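Local coordinates for Glyoxalase/bleomycin resistance protein/dioxygenase (PDB 4MYM), which is of unknown specific function but probably belongs to the vicinal oxygen chelate superfamily of glyoxalases, bleomycin resistance proteins and dioxygenases, at residues E46-K51 / E147-F152; P61-F66 / I72-D77; W76-I81 / V87-E92; Y132-N135 / I139-P142. All coordinates share one frame; numbering follows the deposited sequence.

In the fold
The chain holds two four-stranded sheets, each with the strand order 1-4-3-2 of the vicinal oxygen chelate fold. Contact 2 lies in the first sheet, and contact 3 joins the end of its strand 72-77 to a later loop. They share Trp76 and Asp77, with centres about 12 Å apart. Contact 4 lies in the second sheet, its centre about 27 Å from that of contact 2. Contact 1, about 15 Å from contacts 2 and 4 between centres, bridges the halves. All four touch the second subunit; Trp76 meets its Trp134, so contact 2 of one chain adjoins contact 4 of the other. BTB molecules, probably from the crystallisation liquor, lie near Phe63, Glu150 and Trp134 and may mark pockets.

Contact 1. Residues E46-K51 / E147-F152; sequences EFYTTK and EFWEYF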
# COMPACT_ATOMS: atom_id res chain seq x y z
N GLU A 46 1.35 -17.44 -5.52
CA GLU A 46 0.63 -17.99 -6.68
C GLU A 46 -0.40 -17.00 -7.26
O GLU A 46 -0.48 -16.82 -8.48
CB GLU A 46 -0.05 -19.31 -6.27
CG GLU A 46 -0.87 -19.99 -7.35
CD GLU A 46 -0.05 -20.51 -8.52
OE1 GLU A 46 1.21 -20.55 -8.43
OE2 GLU A 46 -0.67 -20.89 -9.54
N PHE A 47 -1.15 -16.34 -6.38
CA PHE A 47 -2.16 -15.36 -6.81
C PHE A 47 -1.55 -14.18 -7.56
O PHE A 47 -1.95 -13.87 -8.69
CB PHE A 47 -2.96 -14.87 -5.58
CG PHE A 47 -4.02 -13.84 -5.90
CD1 PHE A 47 -3.71 -12.50 -5.95
CD2 PHE A 47 -5.34 -14.23 -6.12
CE1 PHE A 47 -4.67 -11.55 -6.25
CE2 PHE A 47 -6.32 -13.28 -6.41
CZ PHE A 47 -5.98 -11.94 -6.47
N TYR A 48 -0.55 -13.51 -6.97
CA TYR A 48 -0.04 -12.28 -7.58
C TYR A 48 0.73 -12.52 -8.86
O TYR A 48 0.69 -11.68 -9.77
CB TYR A 48 0.78 -11.44 -6.58
CG TYR A 48 -0.06 -11.09 -5.38
CD1 TYR A 48 -1.02 -10.08 -5.44
CD2 TYR A 48 0.06 -11.83 -4.21
CE1 TYR A 48 -1.82 -9.79 -4.33
CE2 TYR A 48 -0.72 -11.55 -3.10
CZ TYR A 48 -1.66 -10.55 -3.17
OH TYR A 48 -2.41 -10.31 -2.06
N THR A 49 1.44 -13.65 -8.92
CA THR A 49 2.18 -14.04 -10.11
C THR A 49 1.26 -14.49 -11.25
O THR A 49 1.27 -13.90 -12.32
CB THR A 49 3.20 -15.16 -9.82
OG1 THR A 49 2.54 -16.28 -9.21
CG2 THR A 49 4.29 -14.66 -8.89
N THR A 50 0.44 -15.51 -11.01
CA THR A 50 -0.35 -16.10 -12.10
C THR A 50 -1.58 -15.26 -12.48
O THR A 50 -1.93 -15.19 -13.66
CB THR A 50 -0.80 -17.53 -11.79
OG1 THR A 50 -1.80 -17.50 -10.78
CG2 THR A 50 0.39 -18.38 -11.33
N LYS A 51 -2.22 -14.62 -11.51
CA LYS A 51 -3.44 -13.85 -11.79
C LYS A 51 -3.15 -12.41 -12.18
O LYS A 51 -3.79 -11.88 -13.09
CB LYS A 51 -4.40 -13.84 -10.60
CG LYS A 51 -4.71 -15.20 -10.01
CD LYS A 51 -5.50 -16.05 -10.96
CE LYS A 51 -5.99 -17.33 -10.28
NZ LYS A 51 -6.82 -17.04 -9.09
N GLU A 147 -6.55 -7.64 1.60
CA GLU A 147 -6.71 -6.43 0.83
C GLU A 147 -7.79 -6.63 -0.23
O GLU A 147 -8.13 -7.78 -0.59
CB GLU A 147 -5.39 -6.04 0.15
CG GLU A 147 -5.12 -6.67 -1.21
CD GLU A 147 -4.68 -8.13 -1.15
OE1 GLU A 147 -4.80 -8.79 -0.09
OE2 GLU A 147 -4.19 -8.61 -2.19
N PHE A 148 -8.30 -5.52 -0.74
CA PHE A 148 -8.95 -5.52 -2.04
C PHE A 148 -8.27 -4.57 -2.99
O PHE A 148 -7.57 -3.63 -2.56
CB PHE A 148 -10.46 -5.24 -1.95
CG PHE A 148 -10.85 -3.86 -1.48
CD1 PHE A 148 -10.64 -3.45 -0.16
CD2 PHE A 148 -11.53 -3.00 -2.33
CE1 PHE A 148 -11.05 -2.19 0.26
CE2 PHE A 148 -11.93 -1.75 -1.91
CZ PHE A 148 -11.71 -1.35 -0.61
N TRP A 149 -8.49 -4.83 -4.27
CA TRP A 149 -7.94 -4.05 -5.38
C TRP A 149 -9.04 -3.29 -6.09
O TRP A 149 -10.17 -3.78 -6.23
CB TRP A 149 -7.27 -4.99 -6.37
CG TRP A 149 -6.01 -5.65 -5.85
CD1 TRP A 149 -5.91 -6.62 -4.89
CD2 TRP A 149 -4.67 -5.40 -6.30
NE1 TRP A 149 -4.60 -6.97 -4.70
CE2 TRP A 149 -3.81 -6.24 -5.55
CE3 TRP A 149 -4.11 -4.54 -7.25
CZ2 TRP A 149 -2.42 -6.24 -5.72
CZ3 TRP A 149 -2.74 -4.53 -7.42
CH2 TRP A 149 -1.91 -5.38 -6.66
N GLU A 150 -8.70 -2.08 -6.51
CA GLU A 150 -9.56 -1.25 -7.31
C GLU A 150 -8.80 -0.91 -8.59
O GLU A 150 -7.64 -0.51 -8.54
CB GLU A 150 -9.90 0.03 -6.58
CG GLU A 150 -10.75 1.01 -7.39
CD GLU A 150 -10.77 2.40 -6.82
OE1 GLU A 150 -9.69 3.00 -6.64
OE2 GLU A 150 -11.87 2.93 -6.58
N TYR A 151 -9.43 -1.12 -9.74
CA TYR A 151 -8.97 -0.54 -10.99
C TYR A 151 -10.00 0.54 -11.28
O TYR A 151 -11.21 0.29 -11.17
CB TYR A 151 -8.94 -1.56 -12.14
CG TYR A 151 -7.83 -2.58 -12.14
CD1 TYR A 151 -7.27 -3.08 -10.96
CD2 TYR A 151 -7.36 -3.10 -13.35
CE1 TYR A 151 -6.27 -4.02 -10.99
CE2 TYR A 151 -6.36 -4.06 -13.37
CZ TYR A 151 -5.81 -4.51 -12.19
OH TYR A 151 -4.83 -5.47 -12.22
N PHE A 152 -9.55 1.75 -11.59
CA PHE A 152 -10.45 2.86 -11.80
C PHE A 152 -9.94 3.72 -12.95
O PHE A 152 -8.74 3.73 -13.25
CB PHE A 152 -10.65 3.72 -10.54
CG PHE A 152 -9.47 4.57 -10.16
CD1 PHE A 152 -8.38 4.03 -9.48
CD2 PHE A 152 -9.45 5.92 -10.46
CE1 PHE A 152 -7.29 4.82 -9.13
CE2 PHE A 152 -8.35 6.71 -10.12
CZ PHE A 152 -7.28 6.16 -9.44
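Tyr48 in segment 46-51 of helix 41-51 and Trp149 in segment 147-152 of strand 147-154 are the closest residues by backbone, yet their CA atoms are 11.6 Å apart, so side chains alone make this contact. The phenol of Tyr48 bridges most of the gap. Its CG stands anti to the carbonyl carbon (chi1 -58°), and the hydroxyl ends at the carboxylate of Glu147. Tyr48 OH donates to Glu147 OE2 at 2.5 Å, a very short hydrogen bond whose exact length should be read with caution. The carboxylate approaches the edge of the phenol ring, with the two planes 25° apart. The same oxygen accepts a second bond, from Trp149 NE1 to Glu147 OE2 at 3.0 Å, received on the anti lone pair and close to the indole plane. Two donors thus hold OE2, while OE1 accepts from the backbone N of Cys145. Both oxygens of the buried carboxylate thus have partners. Farther back along the phenol, Tyr48 CE1 lies 3.9 Å from Trp149 CZ2. Phe47 CD1 sits over one face of the Tyr48 ring, toward its rim. On its own side Tyr48 packs on Leu75 and Phe66 of the first sheet; through Glu147 and Trp149 it reaches the second sheet. Strand 147-154 runs between strands 99-104 and 136-142, where Trp149 stacks on Phe141 and reaches Ile31 of the second subunit.

Contact 2. Residues P61-F66 / I72-D77; sequences PGFADF and ILALWD
Phe66 buries the most surface here, followed by Leu75 and Phe63. The Phe66 ring lies side by side with Leu73, CD2 being 3.9 Å from Leu73 CG. Farther out, Phe66 CZ meets Leu75 CD1 at 3.9 Å. Leu75 sits on the same face of the sheet as Ala64, the face that packs against Tyr48 of helix 41-51. Phe63 goes to the other face with Asp65, Ala74 and Trp76. Its CG stands anti to the backbone N (chi1 180°), which brings ring atom CE1 to 3.7 Å from Ala74 CB. The edge of Phe63 meets the face of Trp76 in a T-shaped stack, its centroid 5.6 Å from that of the indole five-membered ring and the planes at 89°. Leu75 N donates to Ala64 O at 2.7 Å, and Ala64 N to Leu75 O at 3.1 Å. Phe66 N to Leu73 O and Asp77 N to Gly62 O extend the ladder both ways. Asp65 CB lies 3.6 Å from Ala74 CB; its carboxylate bonds to Ser58 and forms a salt bridge with Lys159 of the second subunit. The strands form an antiparallel hairpin in the first sheet of this vicinal oxygen chelate fold.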
# COMPACT_ATOMS: atom_id res chain seq x y z
N PRO A 61 13.13 -15.89 4.57
CA PRO A 61 12.18 -16.68 5.34
C PRO A 61 10.86 -15.93 5.54
O PRO A 61 10.85 -14.76 5.98
CB PRO A 61 12.91 -16.93 6.66
CG PRO A 61 14.35 -16.94 6.27
CD PRO A 61 14.47 -15.91 5.19
N GLY A 62 9.77 -16.60 5.18
CA GLY A 62 8.41 -16.07 5.23
C GLY A 62 8.19 -14.79 4.45
O GLY A 62 7.27 -14.03 4.74
N PHE A 63 9.01 -14.56 3.43
CA PHE A 63 8.96 -13.31 2.69
C PHE A 63 9.21 -13.53 1.21
O PHE A 63 10.07 -14.32 0.81
CB PHE A 63 9.99 -12.32 3.24
CG PHE A 63 10.00 -11.00 2.52
CD1 PHE A 63 9.14 -9.98 2.89
CD2 PHE A 63 10.87 -10.78 1.46
CE1 PHE A 63 9.14 -8.76 2.22
CE2 PHE A 63 10.88 -9.58 0.79
CZ PHE A 63 10.02 -8.56 1.16
N ALA A 64 8.45 -12.81 0.40
CA ALA A 64 8.72 -12.70 -1.03
C ALA A 64 8.30 -11.30 -1.48
O ALA A 64 7.37 -10.72 -0.93
CB ALA A 64 7.96 -13.76 -1.80
N ASP A 65 9.03 -10.75 -2.44
CA ASP A 65 8.59 -9.54 -3.11
C ASP A 65 8.80 -9.62 -4.61
O ASP A 65 9.45 -10.54 -5.12
CB ASP A 65 9.22 -8.29 -2.50
CG ASP A 65 10.71 -8.19 -2.72
OD1 ASP A 65 11.32 -9.05 -3.40
OD2 ASP A 65 11.27 -7.22 -2.20
N PHE A 66 8.23 -8.65 -5.30
CA PHE A 66 8.14 -8.68 -6.74
C PHE A 66 8.89 -7.53 -7.37
O PHE A 66 9.24 -6.55 -6.70
CB PHE A 66 6.68 -8.65 -7.16
CG PHE A 66 5.86 -9.75 -6.55
CD1 PHE A 66 6.06 -11.06 -6.93
CD2 PHE A 66 4.90 -9.46 -5.60
CE1 PHE A 66 5.31 -12.08 -6.37
CE2 PHE A 66 4.15 -10.47 -5.03
CZ PHE A 66 4.36 -11.79 -5.41
N ILE A 72 7.14 -1.37 -4.85
CA ILE A 72 7.48 -2.77 -4.79
C ILE A 72 6.39 -3.46 -3.97
O ILE A 72 6.10 -3.06 -2.84
CB ILE A 72 8.84 -3.01 -4.12
CG1 ILE A 72 9.96 -2.33 -4.93
CG2 ILE A 72 9.10 -4.50 -3.91
CD1 ILE A 72 10.08 -2.80 -6.36
N LEU A 73 5.75 -4.48 -4.55
CA LEU A 73 4.76 -5.27 -3.83
C LEU A 73 5.47 -6.41 -3.14
O LEU A 73 6.27 -7.12 -3.76
CB LEU A 73 3.69 -5.80 -4.77
CG LEU A 73 2.57 -6.65 -4.16
CD1 LEU A 73 1.71 -5.86 -3.18
CD2 LEU A 73 1.72 -7.18 -5.30
N ALA A 74 5.18 -6.58 -1.85
CA ALA A 74 5.82 -7.59 -1.02
C ALA A 74 4.80 -8.35 -0.17
O ALA A 74 3.67 -7.90 0.05
CB ALA A 74 6.88 -6.93 -0.14
N LEU A 75 5.21 -9.54 0.28
CA LEU A 75 4.39 -10.37 1.15
C LEU A 75 5.23 -10.87 2.30
O LEU A 75 6.34 -11.35 2.10
CB LEU A 75 3.85 -11.57 0.38
CG LEU A 75 3.26 -11.31 -1.01
CD1 LEU A 75 3.13 -12.63 -1.78
CD2 LEU A 75 1.93 -10.60 -0.91
N TRP A 76 4.69 -10.82 3.51
CA TRP A 76 5.43 -11.21 4.70
C TRP A 76 4.49 -11.95 5.65
O TRP A 76 3.44 -11.42 6.02
CB TRP A 76 6.01 -9.97 5.36
CG TRP A 76 7.17 -10.20 6.31
CD1 TRP A 76 7.73 -11.39 6.68
CD2 TRP A 76 7.88 -9.18 7.00
NE1 TRP A 76 8.76 -11.17 7.58
CE2 TRP A 76 8.87 -9.82 7.79
CE3 TRP A 76 7.79 -7.79 7.03
CZ2 TRP A 76 9.76 -9.11 8.59
CZ3 TRP A 76 8.68 -7.09 7.84
CH2 TRP A 76 9.65 -7.75 8.60
N ASP A 77 4.87 -13.16 6.02
CA ASP A 77 4.07 -13.99 6.91
C ASP A 77 3.86 -13.32 8.26
O ASP A 77 4.83 -12.84 8.86
CB ASP A 77 4.76 -15.33 7.13
CG ASP A 77 3.95 -16.23 8.05
OD1 ASP A 77 2.95 -16.81 7.56
OD2 ASP A 77 4.30 -16.32 9.24

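Contact 3. Residues W76-I81 / V87-E92; sequences WDAQLI and VPALAE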
# COMPACT_ATOMS: atom_id res chain seq x y z
N TRP A 76 4.69 -10.82 3.51
CA TRP A 76 5.43 -11.21 4.70
C TRP A 76 4.49 -11.95 5.65
O TRP A 76 3.44 -11.42 6.02
CB TRP A 76 6.01 -9.97 5.36
CG TRP A 76 7.17 -10.20 6.31
CD1 TRP A 76 7.73 -11.39 6.68
CD2 TRP A 76 7.88 -9.18 7.00
NE1 TRP A 76 8.76 -11.17 7.58
CE2 TRP A 76 8.87 -9.82 7.79
CE3 TRP A 76 7.79 -7.79 7.03
CZ2 TRP A 76 9.76 -9.11 8.59
CZ3 TRP A 76 8.68 -7.09 7.84
CH2 TRP A 76 9.65 -7.75 8.60
N ASP A 77 4.87 -13.16 6.02
CA ASP A 77 4.07 -13.99 6.91
C ASP A 77 3.86 -13.32 8.26
O ASP A 77 4.83 -12.84 8.86
CB ASP A 77 4.76 -15.33 7.13
CG ASP A 77 3.95 -16.23 8.05
OD1 ASP A 77 2.95 -16.81 7.56
OD2 ASP A 77 4.30 -16.32 9.24
N ALA A 78 2.61 -13.32 8.73
CA ALA A 78 2.24 -12.67 9.99
C ALA A 78 2.99 -13.21 11.21
O ALA A 78 3.40 -12.45 12.09
CB ALA A 78 0.73 -12.79 10.22
N GLN A 79 3.13 -14.53 11.29
CA GLN A 79 3.83 -15.16 12.42
C GLN A 79 5.29 -14.72 12.47
O GLN A 79 5.79 -14.34 13.54
CB GLN A 79 3.73 -16.69 12.34
CG GLN A 79 4.24 -17.41 13.58
CD GLN A 79 3.86 -18.90 13.61
OE1 GLN A 79 2.83 -19.31 13.06
NE2 GLN A 79 4.69 -19.70 14.27
N LEU A 80 5.96 -14.74 11.32
CA LEU A 80 7.35 -14.25 11.23
C LEU A 80 7.54 -12.79 11.62
O LEU A 80 8.52 -12.44 12.29
CB LEU A 80 7.95 -14.49 9.84
CG LEU A 80 8.89 -15.70 9.69
CD1 LEU A 80 9.61 -15.60 8.37
CD2 LEU A 80 9.92 -15.80 10.81
N ILE A 81 6.61 -11.93 11.20
CA ILE A 81 6.63 -10.52 11.62
C ILE A 81 6.59 -10.43 13.14
O ILE A 81 7.41 -9.74 13.75
CB ILE A 81 5.44 -9.73 11.04
CG1 ILE A 81 5.56 -9.61 9.51
CG2 ILE A 81 5.37 -8.33 11.66
CD1 ILE A 81 4.29 -9.14 8.85
N VAL A 87 6.07 -6.78 16.10
CA VAL A 87 4.88 -6.09 15.62
C VAL A 87 3.74 -7.11 15.67
O VAL A 87 3.88 -8.21 15.12
CB VAL A 87 5.04 -5.55 14.18
CG1 VAL A 87 3.72 -5.02 13.64
CG2 VAL A 87 6.09 -4.47 14.15
N PRO A 88 2.61 -6.74 16.29
CA PRO A 88 1.51 -7.70 16.43
C PRO A 88 0.66 -7.82 15.15
O PRO A 88 -0.48 -7.33 15.12
CB PRO A 88 0.70 -7.11 17.58
CG PRO A 88 0.91 -5.64 17.46
CD PRO A 88 2.32 -5.47 16.98
N ALA A 89 1.23 -8.43 14.12
CA ALA A 89 0.50 -8.66 12.87
C ALA A 89 -0.69 -9.58 13.14
O ALA A 89 -0.60 -10.49 13.96
CB ALA A 89 1.41 -9.28 11.83
N LEU A 90 -1.79 -9.33 12.44
CA LEU A 90 -3.04 -10.06 12.60
C LEU A 90 -2.79 -11.57 12.72
O LEU A 90 -2.09 -12.15 11.91
CB LEU A 90 -3.97 -9.75 11.42
CG LEU A 90 -5.49 -9.83 11.58
CD1 LEU A 90 -5.99 -9.00 12.76
CD2 LEU A 90 -6.16 -9.37 10.29
N ALA A 91 -3.36 -12.19 13.75
CA ALA A 91 -3.13 -13.62 14.00
C ALA A 91 -3.75 -14.50 12.91
O ALA A 91 -3.15 -15.48 12.48
CB ALA A 91 -3.67 -14.00 15.37
N GLU A 92 -4.94 -14.12 12.44
CA GLU A 92 -5.70 -14.92 11.48
C GLU A 92 -6.26 -14.08 10.35
O GLU A 92 -6.29 -12.86 10.44
CB GLU A 92 -6.86 -15.59 12.21
CG GLU A 92 -6.44 -16.42 13.40
CD GLU A 92 -7.50 -17.43 13.81
OE1 GLU A 92 -8.70 -17.09 13.73
OE2 GLU A 92 -7.13 -18.55 14.19
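The indole of Trp76 carries Ile81 CG1 over one face, 3.4 Å above its plane and toward the rim. It also meets Trp134 of the second subunit edge-to-face. Ile81 then links this ring to the loop 87-92. Segment 76-81 is the strand-to-helix junction of the first sheet of a vicinal oxygen chelate fold, and Asp77 is the N-cap of helix 78-85. The helix turns Ala78 and Ile81 toward the loop, and the contact is apolar. Ile81 CG2, anti to its own backbone N, lies 3.8 Å from Val87 CB. Both CG2 and CD1 of Ile81 also touch the methyl of Ala89. That methyl reaches Ala78 as well, CB to CB at 3.9 Å. Ala78, Ile81 and Ala89 all touch Val37 of strand 33-38. Ala78 CB comes 3.3 Å from Leu90 O. The loop bends at Pro88 through an inverse gamma turn, with Ala89 N bonded to Val87 O at 2.8 Å. Backbone bonds from Pro88 and Leu90 go to the second subunit, and Val87 packs on its Tyr126. At the helix start, Leu80 N donates to Asp77 OD2 at 3.1 Å, on the anti lone pair of that oxygen.

Contact 4. Residues Y132-N135 / I139-P142; sequences YPWN and IYFP
Tyr140 OH lies 3.4 Å from Trp134 CZ2, at the edge of the indole and near its plane; the same hydroxyl makes a weak hydrogen bond with Glu150 OE2 of strand 147-154. The site belongs to the second sheet of the vicinal oxygen chelate fold, where segment 132-135 turns the chain from strand 130-132 into strand 136-142. Segment 139-142 is the later part of that second strand. The two tyrosines form a T-shaped pair. The edge of Tyr140 points at the face of Tyr132, with centroids 5.7 Å apart and planes at 88°. The meeting point is toward the hydroxyl end of Tyr132, where Tyr140 CE2 is 3.9 Å from Tyr132 CZ and equally far from Tyr132 OH. Tyr140 has CG anti to the carbonyl carbon (chi1 -60°), which sends the ring back toward the turn. Trp134 holds CG between its backbone N and carbonyl carbon, folding the indole over its own neighbours. Tyr132 CB and Pro133 CD both lie over one face of that indole, toward the rim. Around the pair, Tyr132 and Trp134 pack on Thr84 of the second subunit, and Tyr140 packs on Thr85 of that subunit. A buffer molecule lies about 3 Å from the Trp134 side chain, consistent with a pocket at the interface. The bend is a type I beta turn, closed by Asn135 N donating to Tyr132 O at 3.1 Å.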
# COMPACT_ATOMS: atom_id res chain seq x y z
N TYR A 132 -19.37 5.23 -10.71
CA TYR A 132 -19.60 5.56 -9.32
C TYR A 132 -19.78 7.06 -9.13
O TYR A 132 -19.39 7.85 -9.99
CB TYR A 132 -18.45 5.02 -8.46
CG TYR A 132 -18.52 3.52 -8.36
CD1 TYR A 132 -19.21 2.91 -7.30
CD2 TYR A 132 -18.00 2.71 -9.36
CE1 TYR A 132 -19.32 1.55 -7.23
CE2 TYR A 132 -18.11 1.34 -9.29
CZ TYR A 132 -18.77 0.77 -8.22
OH TYR A 132 -18.88 -0.58 -8.16
N PRO A 133 -20.37 7.46 -8.00
CA PRO A 133 -20.72 8.87 -7.79
C PRO A 133 -19.53 9.82 -7.66
O PRO A 133 -19.72 11.03 -7.65
CB PRO A 133 -21.53 8.86 -6.50
CG PRO A 133 -21.20 7.57 -5.83
CD PRO A 133 -20.93 6.61 -6.93
N TRP A 134 -18.32 9.26 -7.56
CA TRP A 134 -17.10 10.08 -7.53
C TRP A 134 -16.46 10.25 -8.92
O TRP A 134 -15.27 10.56 -9.02
CB TRP A 134 -16.09 9.50 -6.54
CG TRP A 134 -15.90 8.04 -6.64
CD1 TRP A 134 -15.05 7.38 -7.46
CD2 TRP A 134 -16.55 7.05 -5.85
NE1 TRP A 134 -15.14 6.02 -7.25
CE2 TRP A 134 -16.05 5.79 -6.26
CE3 TRP A 134 -17.52 7.09 -4.84
CZ2 TRP A 134 -16.48 4.61 -5.69
CZ3 TRP A 134 -17.94 5.90 -4.28
CH2 TRP A 134 -17.43 4.68 -4.70
N ASN A 135 -17.24 10.03 -9.98
CA ASN A 135 -16.84 10.33 -11.36
C ASN A 135 -15.76 9.40 -11.93
O ASN A 135 -14.92 9.81 -12.76
CB ASN A 135 -16.44 11.81 -11.51
CG ASN A 135 -16.65 12.32 -12.92
OD1 ASN A 135 -15.76 12.93 -13.55
ND2 ASN A 135 -17.81 12.05 -13.45
N ILE A 139 -13.77 -1.19 -10.86
CA ILE A 139 -13.99 -2.58 -10.52
C ILE A 139 -13.20 -2.90 -9.25
O ILE A 139 -12.12 -2.33 -9.00
CB ILE A 139 -13.62 -3.54 -11.66
CG1 ILE A 139 -12.18 -3.29 -12.16
CG2 ILE A 139 -14.63 -3.37 -12.80
CD1 ILE A 139 -11.78 -4.14 -13.34
N TYR A 140 -13.75 -3.80 -8.44
CA TYR A 140 -13.15 -4.17 -7.14
C TYR A 140 -13.05 -5.70 -7.02
O TYR A 140 -13.97 -6.41 -7.44
CB TYR A 140 -14.00 -3.59 -6.01
CG TYR A 140 -14.11 -2.09 -6.04
CD1 TYR A 140 -13.12 -1.30 -5.48
CD2 TYR A 140 -15.20 -1.46 -6.63
CE1 TYR A 140 -13.21 0.08 -5.50
CE2 TYR A 140 -15.30 -0.08 -6.65
CZ TYR A 140 -14.30 0.68 -6.10
OH TYR A 140 -14.39 2.03 -6.14
N PHE A 141 -11.94 -6.20 -6.48
CA PHE A 141 -11.75 -7.61 -6.21
C PHE A 141 -10.89 -7.84 -4.96
O PHE A 141 -9.96 -7.07 -4.71
CB PHE A 141 -11.17 -8.39 -7.42
CG PHE A 141 -9.81 -7.93 -7.89
CD1 PHE A 141 -8.66 -8.59 -7.49
CD2 PHE A 141 -9.70 -6.89 -8.80
CE1 PHE A 141 -7.41 -8.21 -7.96
CE2 PHE A 141 -8.45 -6.50 -9.28
CZ PHE A 141 -7.31 -7.16 -8.86
N PRO A 142 -11.21 -8.88 -4.17
CA PRO A 142 -10.39 -9.26 -3.03
C PRO A 142 -9.10 -9.97 -3.45
O PRO A 142 -9.06 -10.69 -4.45
CB PRO A 142 -11.28 -10.25 -2.28
CG PRO A 142 -12.07 -10.92 -3.35
CD PRO A 142 -12.29 -9.88 -4.41